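Local coordinates for p-47 protein (Clostridium botulinum E1 str. 'BoNT E Beluga', PDB 5WIX), which is of unknown function but has a TULIP-type fold resembling bactericidal/permeability-increasing protein, so it may bind lipids, at residues 118-123 with 175-180. Residues are numbered along the deposited sequence; the frame is centred on the assembly and turned at random.
Sequences PHIKEL and SLNVTS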
ATOM      1  N   PRO A 118      21.858  -1.396   7.020  1.00159.82           N
ATOM      2  CA  PRO A 118      21.831  -1.579   5.560  1.00161.90           C
ATOM      3  C   PRO A 118      20.530  -2.198   5.042  1.00165.01           C
ATOM      4  O   PRO A 118      20.232  -2.066   3.851  1.00164.81           O
ATOM      5  CB  PRO A 118      23.021  -2.516   5.296  1.00158.30           C
ATOM      6  CG  PRO A 118      23.323  -3.145   6.598  1.00158.82           C
ATOM      7  CD  PRO A 118      22.982  -2.121   7.636  1.00164.56           C
ATOM      8  N   HIS A 119      19.769  -2.850   5.918  1.00160.42           N
ATOM      9  CA  HIS A 119      18.471  -3.405   5.542  1.00150.94           C
ATOM     10  C   HIS A 119      17.393  -2.327   5.432  1.00139.54           C
ATOM     11  O   HIS A 119      16.280  -2.581   4.959  1.00124.23           O
ATOM     12  CB  HIS A 119      18.050  -4.480   6.537  1.00157.98           C
ATOM     13  CG  HIS A 119      18.587  -5.834   6.205  1.00169.26           C
ATOM     14  ND1 HIS A 119      19.261  -6.092   5.030  1.00172.17           N
ATOM     15  CD2 HIS A 119      18.553  -7.004   6.889  1.00172.42           C
ATOM     16  CE1 HIS A 119      19.617  -7.365   5.003  1.00181.00           C
ATOM     17  NE2 HIS A 119      19.203  -7.939   6.118  1.00179.14           N
ATOM     18  N   ILE A 120      17.735  -1.121   5.869  1.00137.66           N
ATOM     19  CA  ILE A 120      16.897   0.048   5.643  1.00126.51           C
ATOM     20  C   ILE A 120      17.449   0.839   4.463  1.00120.12           C
ATOM     21  O   ILE A 120      18.516   1.442   4.567  1.00125.09           O
ATOM     22  CB  ILE A 120      16.820   0.944   6.899  1.00119.89           C
ATOM     23  CG1 ILE A 120      15.920   0.291   7.948  1.00116.27           C
ATOM     24  CG2 ILE A 120      16.312   2.354   6.549  1.00112.92           C
ATOM     25  CD1 ILE A 120      15.710   1.130   9.198  1.00115.41           C
ATOM     26  N   LYS A 121      16.735   0.821   3.340  1.00112.18           N
ATOM     27  CA  LYS A 121      17.147   1.598   2.170  1.00112.88           C
ATOM     28  C   LYS A 121      16.532   2.996   2.254  1.00116.78           C
ATOM     29  O   LYS A 121      15.418   3.167   2.750  1.00121.50           O
ATOM     30  CB  LYS A 121      16.749   0.889   0.871  1.00106.32           C
ATOM     31  CG  LYS A 121      17.073  -0.617   0.843  1.00113.82           C
ATOM     32  CD  LYS A 121      18.542  -0.916   1.171  1.00121.78           C
ATOM     33  CE  LYS A 121      18.900  -2.384   0.936  1.00115.35           C
ATOM     34  NZ  LYS A 121      18.896  -2.768  -0.506  1.00116.92           N
ATOM     35  N   GLU A 122      17.269   3.995   1.780  1.00118.41           N
ATOM     36  CA  GLU A 122      16.945   5.394   2.067  1.00114.44           C
ATOM     37  C   GLU A 122      16.800   6.253   0.801  1.00107.05           C
ATOM     38  O   GLU A 122      17.659   6.233  -0.080  1.00115.69           O
ATOM     39  CB  GLU A 122      18.024   5.973   2.985  1.00112.02           C
ATOM     40  CG  GLU A 122      17.814   7.410   3.378  1.00118.95           C
ATOM     41  CD  GLU A 122      18.821   7.875   4.411  1.00130.52           C
ATOM     42  OE1 GLU A 122      19.211   7.057   5.274  1.00123.08           O
ATOM     43  OE2 GLU A 122      19.230   9.055   4.355  1.00144.97           O
ATOM     44  N   LEU A 123      15.710   7.008   0.711  1.00 90.22           N
ATOM     45  CA  LEU A 123      15.431   7.765  -0.506  1.00 97.62           C
ATOM     46  C   LEU A 123      15.925   9.210  -0.402  1.00103.93           C
ATOM     47  O   LEU A 123      15.434   9.996   0.413  1.00106.90           O
ATOM     48  CB  LEU A 123      13.936   7.735  -0.829  1.00 78.00           C
ATOM     49  CG  LEU A 123      13.576   8.438  -2.137  1.00 89.79           C
ATOM     50  CD1 LEU A 123      14.421   7.912  -3.281  1.00 80.02           C
ATOM     51  CD2 LEU A 123      12.108   8.288  -2.461  1.00 83.27           C
ATOM     52  N   SER A 175      12.099   6.815   4.464  1.00107.20           N
ATOM     53  CA  SER A 175      12.825   5.632   4.886  1.00 85.85           C
ATOM     54  C   SER A 175      12.040   4.431   4.393  1.00 91.91           C
ATOM     55  O   SER A 175      10.808   4.384   4.499  1.00 99.81           O
ATOM     56  CB  SER A 175      13.012   5.595   6.398  1.00 99.17           C
ATOM     57  OG  SER A 175      11.783   5.369   7.067  1.00127.98           O
ATOM     58  N   LEU A 176      12.754   3.484   3.803  1.00 86.93           N
ATOM     59  CA  LEU A 176      12.133   2.257   3.354  1.00 88.20           C
ATOM     60  C   LEU A 176      12.795   1.062   4.033  1.00118.67           C
ATOM     61  O   LEU A 176      14.015   0.893   3.966  1.00127.92           O
ATOM     62  CB  LEU A 176      12.214   2.128   1.844  1.00 78.65           C
ATOM     63  CG  LEU A 176      11.399   0.945   1.331  1.00 90.34           C
ATOM     64  CD1 LEU A 176      10.809   1.232  -0.039  1.00 97.09           C
ATOM     65  CD2 LEU A 176      12.236  -0.330   1.323  1.00102.25           C
ATOM     66  N   ASN A 177      11.966   0.238   4.672  1.00123.79           N
ATOM     67  CA  ASN A 177      12.420  -0.852   5.525  1.00121.39           C
ATOM     68  C   ASN A 177      12.189  -2.222   4.894  1.00114.74           C
ATOM     69  O   ASN A 177      11.075  -2.742   4.940  1.00121.56           O
ATOM     70  CB  ASN A 177      11.685  -0.770   6.872  1.00121.97           C
ATOM     71  CG  ASN A 177      12.451  -1.405   8.014  1.00124.86           C
ATOM     72  OD1 ASN A 177      13.306  -2.267   7.813  1.00122.59           O
ATOM     73  ND2 ASN A 177      12.136  -0.982   9.230  1.00131.99           N
ATOM     74  N   VAL A 178      13.216  -2.809   4.287  1.00109.29           N
ATOM     75  CA  VAL A 178      13.141  -4.240   4.007  1.00122.27           C
ATOM     76  C   VAL A 178      13.441  -4.926   5.331  1.00127.43           C
ATOM     77  O   VAL A 178      14.061  -4.325   6.209  1.00139.91           O
ATOM     78  CB  VAL A 178      14.130  -4.720   2.923  1.00120.27           C
ATOM     79  CG1 VAL A 178      13.791  -6.164   2.496  1.00113.77           C
ATOM     80  CG2 VAL A 178      14.124  -3.777   1.727  1.00 92.99           C
ATOM     81  N   THR A 179      12.997  -6.166   5.483  1.00122.65           N
ATOM     82  CA  THR A 179      13.203  -6.923   6.718  1.00134.95           C
ATOM     83  C   THR A 179      12.568  -6.213   7.923  1.00128.46           C
ATOM     84  O   THR A 179      13.238  -5.893   8.911  1.00125.88           O
ATOM     85  CB  THR A 179      14.715  -7.192   6.988  1.00142.89           C
ATOM     86  OG1 THR A 179      15.378  -5.973   7.348  1.00147.88           O
ATOM     87  CG2 THR A 179      15.386  -7.792   5.749  1.00139.00           C
ATOM     88  N   SER A 180      11.263  -5.971   7.817  1.00120.46           N
ATOM     89  CA  SER A 180      10.452  -5.476   8.925  1.00113.55           C
ATOM     90  C   SER A 180       9.813  -6.645   9.681  1.00115.95           C
ATOM     91  O   SER A 180       9.870  -7.792   9.231  1.00106.60           O
ATOM     92  CB  SER A 180       9.370  -4.539   8.407  1.00108.04           C
ATOM     93  OG  SER A 180       8.467  -5.253   7.580  1.00 97.62           O
TER
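Lys121 and Leu176 pair through their backbones in both directions. Leu176 N donates to Lys121 O at 2.9 Å. The return bond, Lys121 N to Leu176 O, is 2.8 Å long but bent and weak. Ile120 CA also faces Leu176 O, at 3.4 Å, as a CA-H...O contact. Where the strand pairing ends, Val178 N reaches His119 O in a third bond, also weak.

Beyond it the His119 ring meets Thr179. The methyl Thr179 CG2 sits over one ring face, 3.8 Å from the centroid and displaced toward the rim, as a CH-pi contact. Thr179 has CG2 anti to its own carbonyl carbon (OG1 at chi1 70°), which turns the methyl toward the ring. The end of the Asn177 side chain packs against Ile120 CG1.

Ile120, Glu122, Ser175 and Asn177 share one sheet face. Lys121 and Leu176 point to the other, where Leu176 packs on Pro187 and Phe190 of strand 187-195.

Strands 120-125 and 174-177 are antiparallel neighbours in a larger antiparallel sheet. Strands 104-113 and 407-409 flank the pair, an antiparallel arrangement consistent with the protein's TULIP-type, BPI-like fold.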